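Local coordinates for CysQ, sulfite synthesis pathway protein (Bacteroides thetaiotaomicron VPI-5482, PDB 3B8B) that probably hydrolyses the 3'-phosphate of adenosine 3',5'-bisphosphate in a magnesium-dependent reaction that yields AMP, as a member of the inositol monophosphatase superfamily, at residues 29-34 / 120-125; 80-85 / 102-107; 188-193 / 215-220. One frame throughout, in Å; residues are numbered along the deposited sequence. Where two conformers were deposited one is given.

Interaction 1. Residues 29-34 / 120-125; sequences DAALKA and FTVNIA
Val122 reaches from strand 121-125 to the helical segment 29-34 and sets its forked side chain against Ala31 and Ala34. From CB, which points at the helix, CG1 continues anti to the backbone N (chi1 -176°) and meets two helical positions: CB of Ala34 lies 3.9 Å from Val122 CG1, and CA of Ala31 lies 4.0 Å from the same methyl. The other branch, CG2, settles beside Ala31 O and at 4.1 Å from Ala34 CB, so the Ala34 methyl is touched by both prongs. This is the helix-on-sheet packing of the inositol monophosphatase fold, in which helix 20-43 lies on the mixed sheet; the short segments run nearly antiparallel, at 159°, with axes 8.5 Å apart. With an alanine here both methyls of Val122 go, which would probably leave the Ala34 methyl without its partners on the strand and open a gap beside the Ala31 backbone. Two residues on, Ile124 uses only its tip. Its CD1, at the end of an extended chain (chi2 173°), lies 3.7 Å from Ala30 CB and is equally close to the backbone N of Ala31. Small residues on the helix thus allow a close approach, with CA of Ala31 6.0 Å from CA of Val122. Ile71 of helix 59-75 touches both Val122 and Ala34, and Val136 of the adjoining strand touches Ala31.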
loop_
_atom_site.group_PDB
_atom_site.type_symbol
_atom_site.label_atom_id
_atom_site.label_comp_id
_atom_site.label_asym_id
_atom_site.label_seq_id
_atom_site.Cartn_x
_atom_site.Cartn_y
_atom_site.Cartn_z
ATOM N N ASP A 29 4.945 -10.573 7.960
ATOM C CA ASP A 29 5.341 -10.567 9.377
ATOM C C ASP A 29 5.651 -9.137 9.813
ATOM O O ASP A 29 5.120 -8.656 10.830
ATOM C CB ASP A 29 6.573 -11.493 9.493
ATOM C CG ASP A 29 6.995 -11.829 10.924
ATOM O OD1 ASP A 29 6.359 -11.391 11.908
ATOM O OD2 ASP A 29 8.051 -12.543 11.068
ATOM N N ALA A 30 6.492 -8.464 9.036
ATOM C CA ALA A 30 6.891 -7.093 9.347
ATOM C C ALA A 30 5.678 -6.140 9.410
ATOM O O ALA A 30 5.590 -5.279 10.304
ATOM C CB ALA A 30 7.862 -6.594 8.321
ATOM N N ALA A 31 4.782 -6.268 8.434
ATOM C CA ALA A 31 3.630 -5.371 8.367
ATOM C C ALA A 31 2.754 -5.544 9.608
ATOM O O ALA A 31 2.235 -4.566 10.170
ATOM C CB ALA A 31 2.790 -5.650 7.088
ATOM N N LEU A 32 2.521 -6.789 10.008
ATOM C CA LEU A 32 1.697 -7.058 11.186
ATOM C C LEU A 32 2.359 -6.557 12.466
ATOM O O LEU A 32 1.705 -6.011 13.359
ATOM C CB LEU A 32 1.400 -8.547 11.287
ATOM C CG LEU A 32 0.555 -9.106 10.146
ATOM C CD1 LEU A 32 0.493 -10.668 10.166
ATOM C CD2 LEU A 32 -0.874 -8.526 10.140
ATOM N N LYS A 33 3.667 -6.773 12.580
ATOM C CA LYS A 33 4.399 -6.280 13.732
ATOM C C LYS A 33 4.304 -4.739 13.814
ATOM O O LYS A 33 4.089 -4.175 14.914
ATOM C CB LYS A 33 5.864 -6.726 13.671
ATOM C CG LYS A 33 6.084 -8.263 13.783
ATOM C CD LYS A 33 6.198 -8.770 15.158
ATOM C CE LYS A 33 6.452 -10.316 15.189
ATOM N NZ LYS A 33 7.692 -10.876 14.492
ATOM N N ALA A 34 4.493 -4.060 12.684
ATOM C CA ALA A 34 4.352 -2.607 12.636
ATOM C C ALA A 34 2.949 -2.201 13.060
ATOM O O ALA A 34 2.747 -1.252 13.833
ATOM C CB ALA A 34 4.671 -2.065 11.220
ATOM N N PHE A 120 -5.501 4.492 7.936
ATOM C CA PHE A 120 -4.049 4.535 7.679
ATOM C C PHE A 120 -3.544 3.098 7.475
ATOM O O PHE A 120 -4.217 2.126 7.837
ATOM C CB PHE A 120 -3.318 5.239 8.815
ATOM C CG PHE A 120 -3.657 4.697 10.191
ATOM C CD1 PHE A 120 -2.996 3.593 10.724
ATOM C CD2 PHE A 120 -4.675 5.292 10.938
ATOM C CE1 PHE A 120 -3.325 3.105 11.977
ATOM C CE2 PHE A 120 -4.991 4.809 12.187
ATOM C CZ PHE A 120 -4.359 3.709 12.693
ATOM N N THR A 121 -2.349 2.976 6.884
ATOM C CA THR A 121 -1.847 1.685 6.445
ATOM C C THR A 121 -0.332 1.566 6.659
ATOM O O THR A 121 0.398 2.564 6.733
ATOM C CB THR A 121 -2.077 1.486 4.928
ATOM O OG1 THR A 121 -1.410 2.544 4.215
ATOM C CG2 THR A 121 -3.580 1.479 4.561
ATOM N N VAL A 122 0.110 0.320 6.734
ATOM C CA VAL A 122 1.520 -0.050 6.625
ATOM C C VAL A 122 1.727 -0.573 5.202
ATOM O O VAL A 122 0.897 -1.363 4.711
ATOM C CB VAL A 122 1.877 -1.158 7.636
ATOM C CG1 VAL A 122 3.382 -1.469 7.585
ATOM C CG2 VAL A 122 1.456 -0.776 9.080
ATOM N N ASN A 123 2.812 -0.142 4.544
ATOM C CA ASN A 123 3.066 -0.454 3.130
ATOM C C ASN A 123 4.485 -0.998 2.944
ATOM O O ASN A 123 5.456 -0.305 3.273
ATOM C CB ASN A 123 2.884 0.770 2.220
ATOM C CG ASN A 123 1.488 1.333 2.306
ATOM O OD1 ASN A 123 0.656 1.026 1.474
ATOM N ND2 ASN A 123 1.223 2.115 3.370
ATOM N N ILE A 124 4.587 -2.238 2.467
ATOM C CA ILE A 124 5.893 -2.898 2.192
ATOM C C ILE A 124 5.873 -3.527 0.794
ATOM O O ILE A 124 5.005 -4.344 0.499
ATOM C CB ILE A 124 6.228 -3.954 3.243
ATOM C CG1 ILE A 124 6.345 -3.314 4.638
ATOM C CG2 ILE A 124 7.568 -4.657 2.878
ATOM C CD1 ILE A 124 6.515 -4.376 5.748
ATOM N N ALA A 125 6.795 -3.100 -0.071
ATOM C CA ALA A 125 6.943 -3.647 -1.402
ATOM C C ALA A 125 8.362 -4.150 -1.617
ATOM O O ALA A 125 9.327 -3.504 -1.154
ATOM C CB ALA A 125 6.650 -2.560 -2.463
#

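Interaction 2. Residues 80-85 / 102-107; sequences FPVLSE and WIVDPL
Four backbone hydrogen bonds tie Pro81, Leu83 and Glu85 to Trp102 and Val104 in a parallel ladder. Trp102 N donates to Pro81 O at 2.8 Å, and Leu83 N to Trp102 O; one step on, Val104 N donates to Leu83 O and Glu85 N closes the series on Val104 O at 2.9 Å. Leu83 O also receives a CA-H contact from Ile103.

Side-chain packing is densest around Trp102. The indole presents its CD1-NE1 edge to Phe80: Phe80 O sits in the ring plane, 3.4 Å from Trp102 CD1. The indole nitrogen has its hydrogen bond with Thr78 OG1. Apolar contacts fall on the same ring carbon, with Phe80 CB 3.8 Å from Trp102 CD1 and Val82 CG2 approaching Trp102 CD1 obliquely, at 4.0 Å. At the far end, Ser84 OG, anti to its own backbone N (chi1 177°), rests on Pro106 CG at 3.6 Å, while it is hydrogen-bonded to His68 ND1 and to Glu86 N.

Two acidic side chains meet at the end of the ladder. Glu85 and Asp105 lie side by side and point the same way, with Glu85 OE1 3.9 Å from Asp105 OD1. Asp105 OD1 accepts a hydrogen bond from Leu107 N, from above the carboxylate plane, forming an Asx turn. Paired acids at the ends of neighbouring strands fit the predicted magnesium site of the inositol monophosphatase family, to which Glu85, Asp105 and Leu107 are assigned.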
loop_
_atom_site.group_PDB
_atom_site.type_symbol
_atom_site.label_atom_id
_atom_site.label_comp_id
_atom_site.label_asym_id
_atom_site.label_seq_id
_atom_site.Cartn_x
_atom_site.Cartn_y
_atom_site.Cartn_z
ATOM N N PHE A 80 17.911 -8.107 0.884
ATOM C CA PHE A 80 17.668 -6.913 0.114
ATOM C C PHE A 80 17.688 -5.648 0.966
ATOM O O PHE A 80 17.135 -5.629 2.072
ATOM C CB PHE A 80 16.306 -7.025 -0.611
ATOM C CG PHE A 80 16.173 -8.276 -1.425
ATOM C CD1 PHE A 80 17.053 -8.547 -2.457
ATOM C CD2 PHE A 80 15.203 -9.205 -1.133
ATOM C CE1 PHE A 80 16.960 -9.741 -3.186
ATOM C CE2 PHE A 80 15.103 -10.387 -1.877
ATOM C CZ PHE A 80 15.967 -10.646 -2.890
ATOM N N PRO A 81 18.269 -4.581 0.433
ATOM C CA PRO A 81 18.325 -3.304 1.124
ATOM C C PRO A 81 16.944 -2.645 1.251
ATOM O O PRO A 81 16.021 -2.990 0.511
ATOM C CB PRO A 81 19.260 -2.475 0.239
ATOM C CG PRO A 81 19.094 -3.064 -1.098
ATOM C CD PRO A 81 18.906 -4.495 -0.898
ATOM N N VAL A 82 16.829 -1.703 2.186
ATOM C CA VAL A 82 15.564 -1.087 2.560
ATOM C C VAL A 82 15.571 0.412 2.331
ATOM O O VAL A 82 16.475 1.136 2.822
ATOM C CB VAL A 82 15.235 -1.332 4.067
ATOM C CG1 VAL A 82 13.917 -0.704 4.451
ATOM C CG2 VAL A 82 15.278 -2.825 4.398
ATOM N N LEU A 83 14.582 0.866 1.574
ATOM C CA LEU A 83 14.312 2.269 1.357
ATOM C C LEU A 83 13.005 2.562 2.074
ATOM O O LEU A 83 11.924 2.174 1.604
ATOM C CB LEU A 83 14.206 2.563 -0.128
ATOM C CG LEU A 83 13.808 3.988 -0.516
ATOM C CD1 LEU A 83 14.849 4.974 0.033
ATOM C CD2 LEU A 83 13.679 4.079 -2.016
ATOM N N SER A 84 13.114 3.203 3.237
ATOM C CA SER A 84 11.945 3.494 4.105
ATOM C C SER A 84 11.681 4.963 4.186
ATOM O O SER A 84 12.609 5.794 4.248
ATOM C CB SER A 84 12.153 2.967 5.532
ATOM O OG SER A 84 11.050 3.310 6.397
ATOM N N GLU A 85 10.393 5.288 4.257
ATOM C CA GLU A 85 9.958 6.644 4.531
ATOM C C GLU A 85 10.574 7.196 5.834
ATOM O O GLU A 85 10.863 8.410 5.900
ATOM C CB GLU A 85 8.425 6.648 4.606
ATOM C CG GLU A 85 7.740 8.041 4.876
ATOM C CD GLU A 85 7.916 8.513 6.324
ATOM O OE1 GLU A 85 7.975 7.654 7.241
ATOM O OE2 GLU A 85 7.989 9.751 6.540
ATOM N N TRP A 102 13.599 -3.259 -0.918
ATOM C CA TRP A 102 12.333 -3.018 -0.257
ATOM C C TRP A 102 12.049 -1.519 -0.309
ATOM O O TRP A 102 12.937 -0.702 -0.076
ATOM C CB TRP A 102 12.384 -3.435 1.205
ATOM C CG TRP A 102 12.626 -4.894 1.416
ATOM C CD1 TRP A 102 13.791 -5.501 1.811
ATOM C CD2 TRP A 102 11.658 -5.945 1.274
ATOM N NE1 TRP A 102 13.604 -6.860 1.910
ATOM C CE2 TRP A 102 12.316 -7.168 1.572
ATOM C CE3 TRP A 102 10.298 -5.978 0.925
ATOM C CZ2 TRP A 102 11.647 -8.399 1.550
ATOM C CZ3 TRP A 102 9.646 -7.217 0.869
ATOM C CH2 TRP A 102 10.314 -8.394 1.193
ATOM N N ILE A 103 10.802 -1.171 -0.608
ATOM C CA ILE A 103 10.332 0.213 -0.552
ATOM C C ILE A 103 9.147 0.243 0.410
ATOM O O ILE A 103 8.116 -0.436 0.187
ATOM C CB ILE A 103 9.952 0.779 -1.931
ATOM C CG1 ILE A 103 11.126 0.636 -2.900
ATOM C CG2 ILE A 103 9.570 2.277 -1.792
ATOM C CD1 ILE A 103 10.928 1.322 -4.257
ATOM N N VAL A 104 9.319 1.013 1.486
ATOM C CA VAL A 104 8.453 0.916 2.675
ATOM C C VAL A 104 7.922 2.258 3.154
ATOM O O VAL A 104 8.672 3.223 3.228
ATOM C CB VAL A 104 9.266 0.296 3.829
ATOM C CG1 VAL A 104 8.475 0.320 5.151
ATOM C CG2 VAL A 104 9.697 -1.147 3.459
ATOM N N ASP A 105 6.630 2.314 3.460
ATOM C CA ASP A 105 6.094 3.394 4.286
ATOM C C ASP A 105 5.476 2.755 5.515
ATOM O O ASP A 105 4.439 2.111 5.419
ATOM C CB ASP A 105 5.082 4.281 3.577
ATOM C CG ASP A 105 4.701 5.509 4.416
ATOM O OD1 ASP A 105 5.105 5.599 5.595
ATOM O OD2 ASP A 105 4.010 6.418 3.860
ATOM N N PRO A 106 6.132 2.916 6.656
ATOM C CA PRO A 106 5.624 2.255 7.876
ATOM C C PRO A 106 4.239 2.717 8.310
ATOM O O PRO A 106 3.519 1.965 8.971
ATOM C CB PRO A 106 6.676 2.625 8.943
ATOM C CG PRO A 106 7.901 2.966 8.152
ATOM C CD PRO A 106 7.383 3.642 6.919
ATOM N N LEU A 107 3.851 3.935 7.943
ATOM C CA LEU A 107 2.567 4.485 8.385
ATOM C C LEU A 107 2.169 5.576 7.388
ATOM O O LEU A 107 2.597 6.746 7.506
ATOM C CB LEU A 107 2.663 5.032 9.800
ATOM C CG LEU A 107 1.349 5.356 10.525
ATOM C CD1 LEU A 107 1.634 5.830 11.967
ATOM C CD2 LEU A 107 0.482 6.323 9.770
#

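Interaction 3. Residues 188-193 / 215-220; sequences HFIAVA and NVELIS. With SO4 (sulfate ion), chain C.
His188 opens the pairing of segments 188-193 and 215-220, which hold the parallel strands 189-193 and 216-220 of a beta-alpha-beta unit in which helix 200-212 lies between them in the chain. The CG of His188 stands between the backbone N and the carbonyl carbon (chi1 81°), which carries the imidazole over to Glu217. There NE2 of His188 donates to Glu217 OE1 at 2.8 Å, in the ring plane and on the anti side of the carboxylate, a nearly straight bond of 165°. His188 CB meanwhile presses on Asn215 O. Phe189 N reaches that same carbonyl in a weak bond, whereas Phe189 O accepts firmly from Glu217 N. The Phe189 ring stacks on His213, which, together with Asn215 N, binds a sulfate, probably from the crystallisation liquor; Asn215 N meets the sulfate O2 at 2.7 Å.

Ile190 lies on the same face as Glu217 and Ile219. Its CD1 runs alongside the carboxylate, 3.6 Å from Glu217 OE1, and CG2 packs on Ile219 CG1 at 3.7 Å. Ala191, on the other face, sends its methyl to Leu218 CD1 at 3.8 Å, where Leu209 and Ile206 of helix 200-212 touch Ala191 and Leu218, respectively. Its N and O continue the ladder with Glu217 O and Ile219 N. Beyond it, Val192 turns back to the Ile190 face, and Leu229 of helix 225-232 touches both it and Ile219. Ala193 ends the run: its N donates to Ile219 O at 2.9 Å, with an N-H...O angle of 162°.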
loop_
_atom_site.group_PDB
_atom_site.type_symbol
_atom_site.label_atom_id
_atom_site.label_comp_id
_atom_site.label_asym_id
_atom_site.label_seq_id
_atom_site.Cartn_x
_atom_site.Cartn_y
_atom_site.Cartn_z
ATOM N N HIS A 188 -22.476 -0.899 -12.704
ATOM C CA HIS A 188 -22.220 0.510 -12.649
ATOM C C HIS A 188 -20.747 0.792 -12.436
ATOM O O HIS A 188 -20.007 -0.059 -11.974
ATOM C CB HIS A 188 -23.139 1.201 -11.645
ATOM C CG HIS A 188 -22.711 1.103 -10.225
ATOM N ND1 HIS A 188 -22.991 0.013 -9.430
ATOM C CD2 HIS A 188 -22.104 2.010 -9.427
ATOM C CE1 HIS A 188 -22.521 0.231 -8.215
ATOM N NE2 HIS A 188 -21.989 1.443 -8.185
ATOM N N PHE A 189 -20.364 1.993 -12.836
ATOM C CA PHE A 189 -18.983 2.443 -12.830
ATOM C C PHE A 189 -18.679 3.099 -11.497
ATOM O O PHE A 189 -19.419 3.975 -11.051
ATOM C CB PHE A 189 -18.773 3.454 -13.937
ATOM C CG PHE A 189 -17.364 3.881 -14.099
ATOM C CD1 PHE A 189 -16.486 3.115 -14.861
ATOM C CD2 PHE A 189 -16.888 5.039 -13.489
ATOM C CE1 PHE A 189 -15.163 3.499 -15.023
ATOM C CE2 PHE A 189 -15.549 5.413 -13.643
ATOM C CZ PHE A 189 -14.696 4.633 -14.402
ATOM N N ILE A 190 -17.568 2.720 -10.891
ATOM C CA ILE A 190 -17.180 3.300 -9.602
ATOM C C ILE A 190 -15.777 3.894 -9.660
ATOM O O ILE A 190 -14.832 3.220 -10.064
ATOM C CB ILE A 190 -17.220 2.259 -8.463
ATOM C CG1 ILE A 190 -18.637 1.697 -8.304
ATOM C CG2 ILE A 190 -16.680 2.836 -7.108
ATOM C CD1 ILE A 190 -18.721 0.564 -7.302
ATOM N N ALA A 191 -15.651 5.144 -9.210
ATOM C CA ALA A 191 -14.366 5.780 -9.032
ATOM C C ALA A 191 -14.120 6.000 -7.551
ATOM O O ALA A 191 -15.055 6.194 -6.778
ATOM C CB ALA A 191 -14.301 7.132 -9.795
ATOM N N VAL A 192 -12.864 5.944 -7.114
ATOM C CA VAL A 192 -12.559 6.179 -5.696
ATOM C C VAL A 192 -11.629 7.383 -5.545
ATOM O O VAL A 192 -10.714 7.592 -6.336
ATOM C CB VAL A 192 -11.991 4.903 -4.991
ATOM C CG1 VAL A 192 -10.680 4.452 -5.657
ATOM C CG2 VAL A 192 -11.825 5.121 -3.464
ATOM N N ALA A 193 -11.913 8.176 -4.522
ATOM C CA ALA A 193 -11.178 9.384 -4.166
ATOM C C ALA A 193 -10.758 9.385 -2.723
ATOM O O ALA A 193 -11.274 8.657 -1.890
ATOM C CB ALA A 193 -12.012 10.584 -4.409
ATOM N N ASN A 215 -23.873 5.763 -15.221
ATOM C CA ASN A 215 -24.296 5.104 -13.983
ATOM C C ASN A 215 -23.174 5.192 -12.947
ATOM O O ASN A 215 -22.777 4.198 -12.327
ATOM C CB ASN A 215 -24.643 3.641 -14.287
ATOM C CG ASN A 215 -25.701 3.056 -13.354
ATOM O OD1 ASN A 215 -26.137 1.899 -13.529
ATOM N ND2 ASN A 215 -26.155 3.853 -12.399
ATOM N N VAL A 216 -22.690 6.390 -12.704
ATOM C CA VAL A 216 -21.481 6.574 -11.929
ATOM C C VAL A 216 -21.740 6.699 -10.412
ATOM O O VAL A 216 -22.722 7.328 -9.983
ATOM C CB VAL A 216 -20.727 7.817 -12.442
ATOM C CG1 VAL A 216 -21.594 9.090 -12.325
ATOM C CG2 VAL A 216 -19.355 7.956 -11.739
ATOM N N GLU A 217 -20.846 6.094 -9.636
ATOM C CA GLU A 217 -20.780 6.270 -8.190
ATOM C C GLU A 217 -19.347 6.627 -7.787
ATOM O O GLU A 217 -18.398 6.087 -8.328
ATOM C CB GLU A 217 -21.215 4.995 -7.455
ATOM C CG GLU A 217 -21.172 5.106 -5.902
ATOM C CD GLU A 217 -21.336 3.783 -5.169
ATOM O OE1 GLU A 217 -21.257 2.713 -5.817
ATOM O OE2 GLU A 217 -21.499 3.798 -3.918
ATOM N N LEU A 218 -19.215 7.517 -6.815
ATOM C CA LEU A 218 -17.929 7.825 -6.202
ATOM C C LEU A 218 -17.908 7.222 -4.806
ATOM O O LEU A 218 -18.886 7.331 -4.092
ATOM C CB LEU A 218 -17.729 9.330 -6.102
ATOM C CG LEU A 218 -16.960 9.984 -7.245
ATOM C CD1 LEU A 218 -15.460 9.615 -7.153
ATOM C CD2 LEU A 218 -17.580 9.562 -8.605
ATOM N N ILE A 219 -16.797 6.610 -4.437
ATOM C CA ILE A 219 -16.547 6.144 -3.077
ATOM C C ILE A 219 -15.206 6.704 -2.589
ATOM O O ILE A 219 -14.445 7.248 -3.373
ATOM C CB ILE A 219 -16.596 4.624 -2.981
ATOM C CG1 ILE A 219 -15.449 3.963 -3.764
ATOM C CG2 ILE A 219 -17.998 4.101 -3.419
ATOM C CD1 ILE A 219 -15.311 2.457 -3.606
ATOM N N SER A 220 -14.941 6.610 -1.286
ATOM C CA SER A 220 -13.695 7.167 -0.766
ATOM C C SER A 220 -13.161 6.303 0.350
ATOM O O SER A 220 -13.927 5.667 1.079
ATOM C CB SER A 220 -13.859 8.607 -0.279
ATOM O OG SER A 220 -14.785 8.691 0.815
HETATM S S SO4 C . -21.686 3.210 -16.642
HETATM O O1 SO4 C . -21.800 1.903 -15.959
HETATM O O2 SO4 C . -21.701 4.270 -15.653
HETATM O O3 SO4 C . -20.429 3.227 -17.426
HETATM O O4 SO4 C . -22.846 3.375 -17.521
#

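In the fold
Interactions 1 and 2 share one mixed sheet, with centres 10 Å apart. Strands 121-128 and 100-108 are antiparallel neighbours there, joined by probable backbone hydrogen bonds from Ile103 N to Ala125 O (2.8 Å) and from Asp105 N to Asn123 O (2.9 Å), and the strand packed against helix 20-43 thus lies next to the one carrying Asp105 and Leu107 of the predicted magnesium site. Val122 CG2 also packs 3.4 Å from Pro106 O. Asp108 and Asp248, also assigned to that site, approach Asp105. Interaction 3 is remote from these residues: its centre lies about 27 Å from that of interaction 1 and 31 Å from that of interaction 2, across the chain's centre from the latter.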